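Local coordinates for cytochrome C-type biogenesis protein ccmF (Thermus thermophilus, PDB 6ZMQ) that acts as a membrane-bound heme lyase in cytochrome c maturation, holding a heme b in its transmembrane part and probably taking part in heme transfer, at residues S245-G250 and I595-N600; S530-Y535 and V545-Q550; F604-F609 and R620-P625. All coordinates share one frame; numbering follows the deposited sequence.

Contact 1 of 3, residues S245-G250 and I595-N600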
loop_
_atom_site.group_PDB
_atom_site.type_symbol
_atom_site.label_atom_id
_atom_site.label_comp_id
_atom_site.label_asym_id
_atom_site.label_seq_id
_atom_site.Cartn_x
_atom_site.Cartn_y
_atom_site.Cartn_z
ATOM N N SER A 245 -9.266 6.598 5.779
ATOM C CA SER A 245 -10.636 6.559 5.282
ATOM C C SER A 245 -11.640 6.411 6.420
ATOM O O SER A 245 -12.764 6.922 6.338
ATOM C CB SER A 245 -10.783 5.422 4.266
ATOM O OG SER A 245 -12.140 5.091 4.045
ATOM N N TYR A 246 -11.261 5.713 7.498
ATOM C CA TYR A 246 -12.177 5.633 8.634
ATOM C C TYR A 246 -12.190 6.938 9.432
ATOM O O TYR A 246 -13.242 7.574 9.571
ATOM C CB TYR A 246 -11.812 4.468 9.552
ATOM C CG TYR A 246 -12.889 4.103 10.564
ATOM C CD1 TYR A 246 -14.044 3.434 10.183
ATOM C CD2 TYR A 246 -12.773 4.486 11.889
ATOM C CE1 TYR A 246 -15.027 3.100 11.117
ATOM C CE2 TYR A 246 -13.738 4.161 12.823
ATOM C CZ TYR A 246 -14.860 3.467 12.438
ATOM O OH TYR A 246 -15.814 3.167 13.383
ATOM N N GLU A 247 -11.031 7.379 9.944
ATOM C CA GLU A 247 -11.024 8.428 10.956
ATOM C C GLU A 247 -10.912 9.843 10.381
ATOM O O GLU A 247 -11.456 10.777 10.978
ATOM C CB GLU A 247 -9.880 8.186 11.971
ATOM C CG GLU A 247 -9.907 9.105 13.223
ATOM C CD GLU A 247 -9.073 8.621 14.394
ATOM O OE1 GLU A 247 -9.398 7.576 14.993
ATOM O OE2 GLU A 247 -8.133 9.351 14.768
ATOM N N VAL A 248 -10.256 10.069 9.246
ATOM C CA VAL A 248 -10.066 11.443 8.797
ATOM C C VAL A 248 -10.878 11.800 7.557
ATOM O O VAL A 248 -11.481 12.888 7.527
ATOM C CB VAL A 248 -8.575 11.767 8.564
ATOM C CG1 VAL A 248 -8.375 13.265 8.507
ATOM C CG2 VAL A 248 -7.698 11.165 9.650
ATOM N N LEU A 249 -10.984 10.928 6.551
ATOM C CA LEU A 249 -11.920 11.211 5.471
ATOM C C LEU A 249 -13.348 10.979 5.927
ATOM O O LEU A 249 -14.261 11.640 5.421
ATOM C CB LEU A 249 -11.596 10.357 4.232
ATOM C CG LEU A 249 -12.223 10.632 2.853
ATOM C CD1 LEU A 249 -13.551 9.903 2.642
ATOM C CD2 LEU A 249 -12.390 12.133 2.589
ATOM N N GLY A 250 -13.530 10.097 6.907
ATOM C CA GLY A 250 -14.710 10.036 7.741
ATOM C C GLY A 250 -16.024 9.726 7.064
ATOM O O GLY A 250 -17.041 10.355 7.368
ATOM N N ILE A 595 -14.908 13.449 11.558
ATOM C CA ILE A 595 -15.589 12.766 12.645
ATOM C C ILE A 595 -14.781 12.880 13.929
ATOM O O ILE A 595 -13.555 13.057 13.906
ATOM C CB ILE A 595 -15.822 11.302 12.209
ATOM C CG1 ILE A 595 -14.525 10.559 11.919
ATOM C CG2 ILE A 595 -16.378 11.266 10.849
ATOM C CD1 ILE A 595 -14.016 9.624 12.956
ATOM N N TYR A 596 -15.460 12.795 15.067
ATOM C CA TYR A 596 -14.739 12.591 16.319
ATOM C C TYR A 596 -15.042 11.191 16.827
ATOM O O TYR A 596 -16.170 10.700 16.689
ATOM C CB TYR A 596 -15.055 13.668 17.366
ATOM C CG TYR A 596 -14.622 13.303 18.777
ATOM C CD1 TYR A 596 -13.273 13.313 19.137
ATOM C CD2 TYR A 596 -15.548 12.847 19.714
ATOM C CE1 TYR A 596 -12.870 12.944 20.411
ATOM C CE2 TYR A 596 -15.156 12.496 20.986
ATOM C CZ TYR A 596 -13.814 12.531 21.329
ATOM O OH TYR A 596 -13.411 12.165 22.594
ATOM N N THR A 597 -14.026 10.527 17.367
ATOM C CA THR A 597 -14.200 9.157 17.832
ATOM C C THR A 597 -13.512 8.826 19.155
ATOM O O THR A 597 -12.285 9.012 19.294
ATOM C CB THR A 597 -13.786 8.177 16.741
ATOM O OG1 THR A 597 -13.746 6.872 17.315
ATOM C CG2 THR A 597 -12.435 8.550 16.105
ATOM N N PRO A 598 -14.267 8.423 20.161
ATOM C CA PRO A 598 -13.690 7.741 21.324
ATOM C C PRO A 598 -13.297 6.301 21.053
ATOM O O PRO A 598 -14.106 5.498 20.561
ATOM C CB PRO A 598 -14.824 7.822 22.352
ATOM C CG PRO A 598 -15.491 9.100 21.983
ATOM C CD PRO A 598 -15.592 8.958 20.496
ATOM N N GLY A 599 -12.024 6.005 21.306
ATOM C CA GLY A 599 -11.603 4.634 21.486
ATOM C C GLY A 599 -11.981 4.136 22.869
ATOM O O GLY A 599 -12.065 4.900 23.830
ATOM N N ASN A 600 -12.258 2.839 22.953
ATOM C CA ASN A 600 -12.570 2.195 24.213
ATOM C C ASN A 600 -11.845 0.866 24.320
ATOM O O ASN A 600 -11.254 0.362 23.357
ATOM C CB ASN A 600 -14.070 1.951 24.401
ATOM C CG ASN A 600 -14.801 3.127 25.009
ATOM O OD1 ASN A 600 -14.482 4.281 24.744
ATOM N ND2 ASN A 600 -15.790 2.831 25.842
#
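Ile-595 drives its side chain against the C-terminal end of helix 224-247, meeting Glu-247 and the Gly-250 that follows. Its CG1 branch comes up to the backbone, CG1 lying 3.2 Å from Glu-247 O, while its CG2 methyl lies 3.7 Å from Gly-250 CA. The two branches can do this because CG1 stands between the backbone N and carbonyl carbon (chi1 61°), leaving CG2 beside the N. A branched aliphatic residue therefore suits the spot: it covers both the helix end and the glycine after it. Replacing it with alanine would probably open a gap beneath Glu-247 O and Gly-250 and leave the helix end less firmly seated.

Glu-247 crosses both Ile-595 and Thr-597 at about a right angle. Its OE1 comes closest, 3.4 Å from Thr-597 CG2, with Glu-247 CG 3.9 Å from the same methyl. The threonine suits two surroundings: CG2 faces the glutamate, and OG1, anti to the backbone N (chi1 170°), is hydrogen-bonded to Leu-605 O.

Gly-250 suits its place: phi is positive, and a beta-carbon would run into Ile-595 CG2. Farther out, Tyr-246 OH bonds Thr-624 OG1. The end of helix 224-247, in the cytochrome c assembly region, is thus seated on the CcmF C-terminal region: on the loop leading into strand 599-600 and, through Glu-247 on Phe-604, on strand 603-608.

Contact 2 of 3, residues S530-Y535 and V545-Q550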
loop_
_atom_site.group_PDB
_atom_site.type_symbol
_atom_site.label_atom_id
_atom_site.label_comp_id
_atom_site.label_asym_id
_atom_site.label_seq_id
_atom_site.Cartn_x
_atom_site.Cartn_y
_atom_site.Cartn_z
ATOM N N SER A 530 -27.226 5.367 12.997
ATOM C CA SER A 530 -28.476 6.087 13.209
ATOM C C SER A 530 -28.303 7.542 12.811
ATOM O O SER A 530 -27.352 8.203 13.245
ATOM C CB SER A 530 -28.943 5.994 14.661
ATOM O OG SER A 530 -27.840 6.123 15.527
ATOM N N GLU A 531 -29.224 8.020 11.979
ATOM C CA GLU A 531 -29.240 9.393 11.502
ATOM C C GLU A 531 -30.420 10.118 12.129
ATOM O O GLU A 531 -31.578 9.763 11.883
ATOM C CB GLU A 531 -29.347 9.424 9.979
ATOM C CG GLU A 531 -28.534 8.333 9.309
ATOM C CD GLU A 531 -28.271 8.613 7.853
ATOM O OE1 GLU A 531 -27.860 9.747 7.534
ATOM O OE2 GLU A 531 -28.478 7.701 7.026
ATOM N N LYS A 532 -30.124 11.127 12.944
ATOM C CA LYS A 532 -31.123 11.868 13.698
ATOM C C LYS A 532 -30.966 13.348 13.367
ATOM O O LYS A 532 -30.003 13.753 12.715
ATOM C CB LYS A 532 -30.961 11.627 15.207
ATOM C CG LYS A 532 -30.185 10.358 15.576
ATOM C CD LYS A 532 -29.990 10.177 17.064
ATOM C CE LYS A 532 -28.720 10.863 17.521
ATOM N NZ LYS A 532 -28.267 10.390 18.864
ATOM N N THR A 533 -31.910 14.174 13.815
ATOM C CA THR A 533 -31.768 15.613 13.642
ATOM C C THR A 533 -32.290 16.307 14.891
ATOM O O THR A 533 -33.480 16.222 15.192
ATOM C CB THR A 533 -32.533 16.114 12.406
ATOM O OG1 THR A 533 -32.147 15.354 11.257
ATOM C CG2 THR A 533 -32.186 17.561 12.129
ATOM N N LEU A 534 -31.428 17.068 15.563
ATOM C CA LEU A 534 -31.727 17.488 16.925
ATOM C C LEU A 534 -31.652 19.005 17.006
ATOM O O LEU A 534 -30.774 19.634 16.410
ATOM C CB LEU A 534 -30.738 16.889 17.937
ATOM C CG LEU A 534 -30.674 15.448 18.449
ATOM C CD1 LEU A 534 -30.206 14.502 17.384
ATOM C CD2 LEU A 534 -29.748 15.373 19.659
ATOM N N TYR A 535 -32.582 19.586 17.762
ATOM C CA TYR A 535 -32.628 21.030 17.980
ATOM C C TYR A 535 -32.055 21.304 19.362
ATOM O O TYR A 535 -31.070 22.033 19.504
ATOM C CB TYR A 535 -34.038 21.657 17.841
ATOM C CG TYR A 535 -35.348 20.923 18.241
ATOM C CD1 TYR A 535 -36.036 20.029 17.396
ATOM C CD2 TYR A 535 -35.943 21.224 19.464
ATOM C CE1 TYR A 535 -37.208 19.411 17.798
ATOM C CE2 TYR A 535 -37.127 20.625 19.861
ATOM C CZ TYR A 535 -37.752 19.722 19.026
ATOM O OH TYR A 535 -38.928 19.129 19.424
ATOM N N VAL A 545 -24.784 5.077 25.141
ATOM C CA VAL A 545 -24.610 6.384 25.769
ATOM C C VAL A 545 -25.651 7.349 25.216
ATOM O O VAL A 545 -25.922 7.364 24.009
ATOM C CB VAL A 545 -23.186 6.945 25.565
ATOM C CG1 VAL A 545 -22.186 6.225 26.463
ATOM C CG2 VAL A 545 -22.772 6.840 24.109
ATOM N N ARG A 546 -26.224 8.149 26.108
ATOM C CA ARG A 546 -27.251 9.113 25.669
ATOM C C ARG A 546 -26.608 10.485 25.548
ATOM O O ARG A 546 -26.030 10.937 26.504
ATOM C CB ARG A 546 -28.465 9.101 26.604
ATOM C CG ARG A 546 -28.355 10.024 27.809
ATOM C CD ARG A 546 -29.659 10.648 28.295
ATOM N NE ARG A 546 -29.445 11.209 29.620
ATOM C CZ ARG A 546 -28.751 12.306 29.871
ATOM N NH1 ARG A 546 -28.220 12.992 28.881
ATOM N NH2 ARG A 546 -28.585 12.713 31.110
ATOM N N MET A 547 -26.657 11.032 24.345
ATOM C CA MET A 547 -26.163 12.353 23.996
ATOM C C MET A 547 -27.329 13.336 23.942
ATOM O O MET A 547 -28.492 12.942 24.021
ATOM C CB MET A 547 -25.424 12.283 22.666
ATOM C CG MET A 547 -26.243 11.560 21.635
ATOM S SD MET A 547 -25.606 11.588 19.968
ATOM C CE MET A 547 -25.926 9.881 19.564
ATOM N N THR A 548 -27.022 14.630 23.807
ATOM C CA THR A 548 -28.033 15.666 23.600
ATOM C C THR A 548 -27.388 16.867 22.918
ATOM O O THR A 548 -26.178 17.083 23.018
ATOM C CB THR A 548 -28.720 16.103 24.909
ATOM O OG1 THR A 548 -29.661 17.148 24.633
ATOM C CG2 THR A 548 -27.712 16.594 25.929
ATOM N N PHE A 549 -28.213 17.650 22.223
ATOM C CA PHE A 549 -27.748 18.774 21.414
ATOM C C PHE A 549 -27.599 20.022 22.282
ATOM O O PHE A 549 -28.474 20.336 23.092
ATOM C CB PHE A 549 -28.723 19.007 20.250
ATOM C CG PHE A 549 -28.114 19.695 19.042
ATOM C CD1 PHE A 549 -27.750 21.028 19.082
ATOM C CD2 PHE A 549 -27.875 18.986 17.878
ATOM C CE1 PHE A 549 -27.190 21.645 17.987
ATOM C CE2 PHE A 549 -27.311 19.600 16.777
ATOM C CZ PHE A 549 -26.964 20.933 16.844
ATOM N N GLN A 550 -26.477 20.736 22.099
ATOM C CA GLN A 550 -26.180 21.937 22.876
ATOM C C GLN A 550 -25.751 23.138 22.041
ATOM O O GLN A 550 -25.226 24.104 22.603
ATOM C CB GLN A 550 -25.096 21.659 23.918
ATOM C CG GLN A 550 -25.570 20.862 25.094
ATOM C CD GLN A 550 -24.440 20.442 25.988
ATOM O OE1 GLN A 550 -23.283 20.356 25.567
ATOM N NE2 GLN A 550 -24.759 20.234 27.252
#
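Leu-534 and Phe-549 form the close-packed end of this contact. Their side chains cross obliquely, with Leu-534 CB 3.5 Å from Phe-549 CD2, and the leucine methyl CD2 lies 3.8 Å from Phe-549 CB. With its CG anti to the backbone N (chi1 -155°), the phenylalanine brings its ring over the leucine backbone: Leu-534 O sits 3.3 Å above one face of the Phe-549 ring, displaced toward the rim. The next carbonyl also approaches, Tyr-535 O lying 3.5 Å from Phe-549 CD1. A large, flat apolar residue suits this place because it covers the strand end and also touches Ala-617 and Leu-619, while leucine fills the space beside its stem.

No hydrogen bond joins the two segments, so they meet by side-chain packing and not as paired strands; their touching parts run 46° apart. Segment 530-535 belongs to strand 528-534, an outermost strand of a four-stranded antiparallel sheet, and is bonded through its backbone to strand 617-625. Strand 545-546 instead pairs with 541-542 in a small two-stranded sheet, from which the chain comes back across the larger one.

Toward the other end, Lys-532 and Met-547 reach for each other tip to tip, but the modelled placing of the amine against the methionine methyl is doubtful, and no bond should be read from it. Met-547 also touches Leu-621 of strand 617-625, an apolar neighbour that suits the thioether's methyl end. The loose side is that of Tyr-535, which is exposed, its CB directed away from the other segment. Thr-548, also directed away, is partly exposed and rests on Trp-540.

Contact 3 of 3, residues F604-F609 and R620-P625; sequences FLLMDF and RLIVTP. With LMT (dodecyl-beta-D-maltoside), chain D.
A beta hairpin, strands 603-608 and 617-625, forms the middle of the four-stranded antiparallel sheet, and here its two strands pair from Phe-604 with Thr-624 to Asp-608 with Arg-620. Leu-606 and Ile-622 make a hydrogen-bonded pair, Leu-606 N to Ile-622 O and Ile-622 N to Leu-606 O both 3.0 Å. The backbones of Asp-608 and Arg-620 also bond both ways, Asp-608 N to Arg-620 O at 2.8 Å and Arg-620 N to Asp-608 O at 2.9 Å.

On one face apolar chains lie side by side, Met-607 CG 3.6 Å from Leu-621 CD2. On the other, Ile-622 CG1 stands between its backbone N and carbonyl carbon (chi1 73°), which brings it 3.6 Å from Leu-606 CB; branched aliphatics suit this buried face, where Tyr-246 touches both.

Beside them Asp-608 and Arg-620 point the same way. Their salt bridge is long, Asp-608 OD2 to Arg-620 NE 3.8 Å, with carboxylate and guanidinium planes 38° apart. Long, weak ion pairs link the arginine to Glu-529, Glu-531 and Asp-610, and Arg-620 NH2 lies 3.4 Å from O6B of a dodecyl maltoside. Its charge is thus likely to offset several carboxylates loosely, while backbone bonds and apolar packing hold the strands together.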
loop_
_atom_site.group_PDB
_atom_site.type_symbol
_atom_site.label_atom_id
_atom_site.label_comp_id
_atom_site.label_asym_id
_atom_site.label_seq_id
_atom_site.Cartn_x
_atom_site.Cartn_y
_atom_site.Cartn_z
ATOM N N PHE A 604 -14.740 1.348 19.517
ATOM C CA PHE A 604 -14.591 2.613 18.801
ATOM C C PHE A 604 -16.004 3.132 18.555
ATOM O O PHE A 604 -16.876 2.346 18.178
ATOM C CB PHE A 604 -13.869 2.410 17.462
ATOM C CG PHE A 604 -12.797 3.415 17.191
ATOM C CD1 PHE A 604 -11.764 3.575 18.090
ATOM C CD2 PHE A 604 -12.798 4.170 16.033
ATOM C CE1 PHE A 604 -10.761 4.485 17.863
ATOM C CE2 PHE A 604 -11.795 5.090 15.789
ATOM C CZ PHE A 604 -10.774 5.248 16.714
ATOM N N LEU A 605 -16.245 4.429 18.761
ATOM C CA LEU A 605 -17.570 5.010 18.524
ATOM C C LEU A 605 -17.437 6.233 17.620
ATOM O O LEU A 605 -16.778 7.196 18.003
ATOM C CB LEU A 605 -18.221 5.412 19.856
ATOM C CG LEU A 605 -18.508 4.357 20.939
ATOM C CD1 LEU A 605 -18.770 5.016 22.287
ATOM C CD2 LEU A 605 -19.689 3.475 20.574
ATOM N N LEU A 606 -18.072 6.236 16.445
ATOM C CA LEU A 606 -17.790 7.294 15.475
ATOM C C LEU A 606 -18.949 8.278 15.373
ATOM O O LEU A 606 -20.082 7.879 15.064
ATOM C CB LEU A 606 -17.460 6.700 14.105
ATOM C CG LEU A 606 -17.085 7.537 12.868
ATOM C CD1 LEU A 606 -16.225 6.672 11.987
ATOM C CD2 LEU A 606 -18.235 8.096 12.001
ATOM N N MET A 607 -18.634 9.570 15.527
ATOM C CA MET A 607 -19.623 10.639 15.606
ATOM C C MET A 607 -19.472 11.579 14.418
ATOM O O MET A 607 -18.381 12.134 14.189
ATOM C CB MET A 607 -19.484 11.385 16.930
ATOM C CG MET A 607 -20.464 10.903 17.975
ATOM S SD MET A 607 -19.671 10.928 19.577
ATOM C CE MET A 607 -18.482 9.625 19.241
ATOM N N ASP A 608 -20.598 11.780 13.717
ATOM C CA ASP A 608 -20.760 12.351 12.390
ATOM C C ASP A 608 -21.801 13.459 12.396
ATOM O O ASP A 608 -22.747 13.441 13.190
ATOM C CB ASP A 608 -21.214 11.263 11.404
ATOM C CG ASP A 608 -20.426 11.262 10.139
ATOM O OD1 ASP A 608 -19.418 11.972 10.114
ATOM O OD2 ASP A 608 -20.799 10.545 9.187
ATOM N N PHE A 609 -21.616 14.411 11.502
ATOM C CA PHE A 609 -22.490 15.603 11.454
ATOM C C PHE A 609 -23.621 15.466 10.432
ATOM O O PHE A 609 -24.758 15.705 10.822
ATOM C CB PHE A 609 -21.614 16.813 11.196
ATOM C CG PHE A 609 -22.156 18.023 11.885
ATOM C CD1 PHE A 609 -23.495 18.330 11.780
ATOM C CD2 PHE A 609 -21.318 18.892 12.550
ATOM C CE1 PHE A 609 -24.005 19.464 12.381
ATOM C CE2 PHE A 609 -21.828 20.027 13.148
ATOM C CZ PHE A 609 -23.171 20.306 13.070
ATOM N N ARG A 620 -25.197 11.943 12.723
ATOM C CA ARG A 620 -25.134 10.503 12.485
ATOM C C ARG A 620 -24.169 9.880 13.490
ATOM O O ARG A 620 -23.103 10.434 13.771
ATOM C CB ARG A 620 -24.717 10.174 11.031
ATOM C CG ARG A 620 -24.506 8.677 10.740
ATOM C CD ARG A 620 -24.844 8.280 9.309
ATOM N NE ARG A 620 -23.669 8.085 8.460
ATOM C CZ ARG A 620 -23.728 7.866 7.148
ATOM N NH1 ARG A 620 -24.903 7.810 6.535
ATOM N NH2 ARG A 620 -22.615 7.701 6.444
ATOM N N LEU A 621 -24.553 8.743 14.065
ATOM C CA LEU A 621 -23.689 8.062 15.032
ATOM C C LEU A 621 -23.636 6.593 14.621
ATOM O O LEU A 621 -24.682 5.935 14.509
ATOM C CB LEU A 621 -24.182 8.273 16.465
ATOM C CG LEU A 621 -23.524 7.720 17.745
ATOM C CD1 LEU A 621 -24.059 6.381 18.128
ATOM C CD2 LEU A 621 -22.013 7.659 17.670
ATOM N N ILE A 622 -22.393 6.109 14.270
ATOM C CA ILE A 622 -22.206 4.698 13.942
ATOM C C ILE A 622 -21.414 4.017 15.059
ATOM O O ILE A 622 -20.543 4.615 15.718
ATOM C CB ILE A 622 -21.584 4.515 12.529
ATOM C CG1 ILE A 622 -20.107 4.882 12.428
ATOM C CG2 ILE A 622 -22.301 5.391 11.519
ATOM C CD1 ILE A 622 -19.114 3.721 12.479
ATOM N N VAL A 623 -21.739 2.740 15.276
ATOM C CA VAL A 623 -21.240 1.950 16.397
ATOM C C VAL A 623 -20.734 0.616 15.854
ATOM O O VAL A 623 -21.489 -0.136 15.216
ATOM C CB VAL A 623 -22.328 1.746 17.471
ATOM C CG1 VAL A 623 -21.950 0.644 18.425
ATOM C CG2 VAL A 623 -22.585 3.018 18.242
ATOM N N THR A 624 -19.439 0.361 16.057
ATOM C CA THR A 624 -18.629 -0.747 15.570
ATOM C C THR A 624 -17.734 -1.286 16.680
ATOM O O THR A 624 -17.201 -0.506 17.476
ATOM C CB THR A 624 -17.721 -0.286 14.418
ATOM O OG1 THR A 624 -16.933 0.830 14.858
ATOM C CG2 THR A 624 -18.500 0.129 13.187
ATOM N N PRO A 625 -17.504 -2.601 16.729
ATOM C CA PRO A 625 -16.590 -3.167 17.728
ATOM C C PRO A 625 -15.194 -3.438 17.188
ATOM O O PRO A 625 -14.999 -3.734 16.006
ATOM C CB PRO A 625 -17.276 -4.492 18.105
ATOM C CG PRO A 625 -18.620 -4.484 17.360
ATOM C CD PRO A 625 -18.330 -3.661 16.152
HETATM C C1B LMT D . -21.121 0.573 4.053
HETATM C C2B LMT D . -22.465 -0.098 3.622
HETATM C C3B LMT D . -23.748 0.722 3.983
HETATM C C4B LMT D . -23.496 1.991 4.843
HETATM C C5B LMT D . -22.342 2.741 4.156
HETATM C C6B LMT D . -22.137 4.096 4.821
HETATM O O1B LMT D . -20.067 0.107 3.241
HETATM O O2B LMT D . -22.394 -0.305 2.269
HETATM O O3B LMT D . -24.703 -0.086 4.530
HETATM O "O4'" LMT D . -24.617 2.790 4.880
HETATM O O5B LMT D . -21.111 2.001 4.086
HETATM O O6B LMT D . -23.271 4.854 4.694
HETATM C "C1'" LMT D . -16.923 -2.780 3.465
HETATM C "C2'" LMT D . -18.334 -3.287 3.023
HETATM C "C3'" LMT D . -19.248 -2.084 2.621
HETATM C "C4'" LMT D . -19.272 -0.979 3.700
HETATM C "C5'" LMT D . -17.782 -0.563 3.793
HETATM C "C6'" LMT D . -17.486 0.688 4.573
HETATM O "O1'" LMT D . -16.277 -3.751 4.196
HETATM O "O2'" LMT D . -18.205 -4.100 1.929
HETATM O "O3'" LMT D . -20.510 -2.513 2.347
HETATM O "O5'" LMT D . -17.031 -1.640 4.337
HETATM O "O6'" LMT D . -17.706 0.362 5.883
HETATM C C1 LMT D . -15.344 -4.565 3.501
HETATM C C2 LMT D . -14.260 -4.886 4.496
HETATM C C3 LMT D . -13.660 -6.261 4.446
HETATM C C4 LMT D . -12.524 -6.283 3.449
HETATM C C5 LMT D . -11.901 -7.647 3.429
HETATM C C6 LMT D . -10.416 -7.643 3.212
HETATM C C7 LMT D . -9.730 -6.711 4.173
HETATM C C8 LMT D . -8.449 -7.322 4.624
HETATM C C9 LMT D . -7.291 -6.385 4.521
HETATM C C10 LMT D . -6.057 -7.122 4.949
HETATM C C11 LMT D . -4.891 -6.192 4.966
HETATM C C12 LMT D . -3.932 -6.546 6.049
#

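From the N terminus, contact 1 opens first, at the end of helix 224-247, and closes at residues 595-600 after more than 340 residues that contain most of the later helices. Contact 2 lies wholly within that span, closing a short loop between 530-535 and 545-550; the two do not touch. Contact 3 begins after contact 1 has closed and forms the hairpin of 604-609 and 620-625, so no loops cross. That hairpin lies between the others: Tyr-596 O probably bonds Met-607 N on one side, Ser-530 O Leu-621 N on the other. Together they join the helix end to the sheet that precedes helix 627-644.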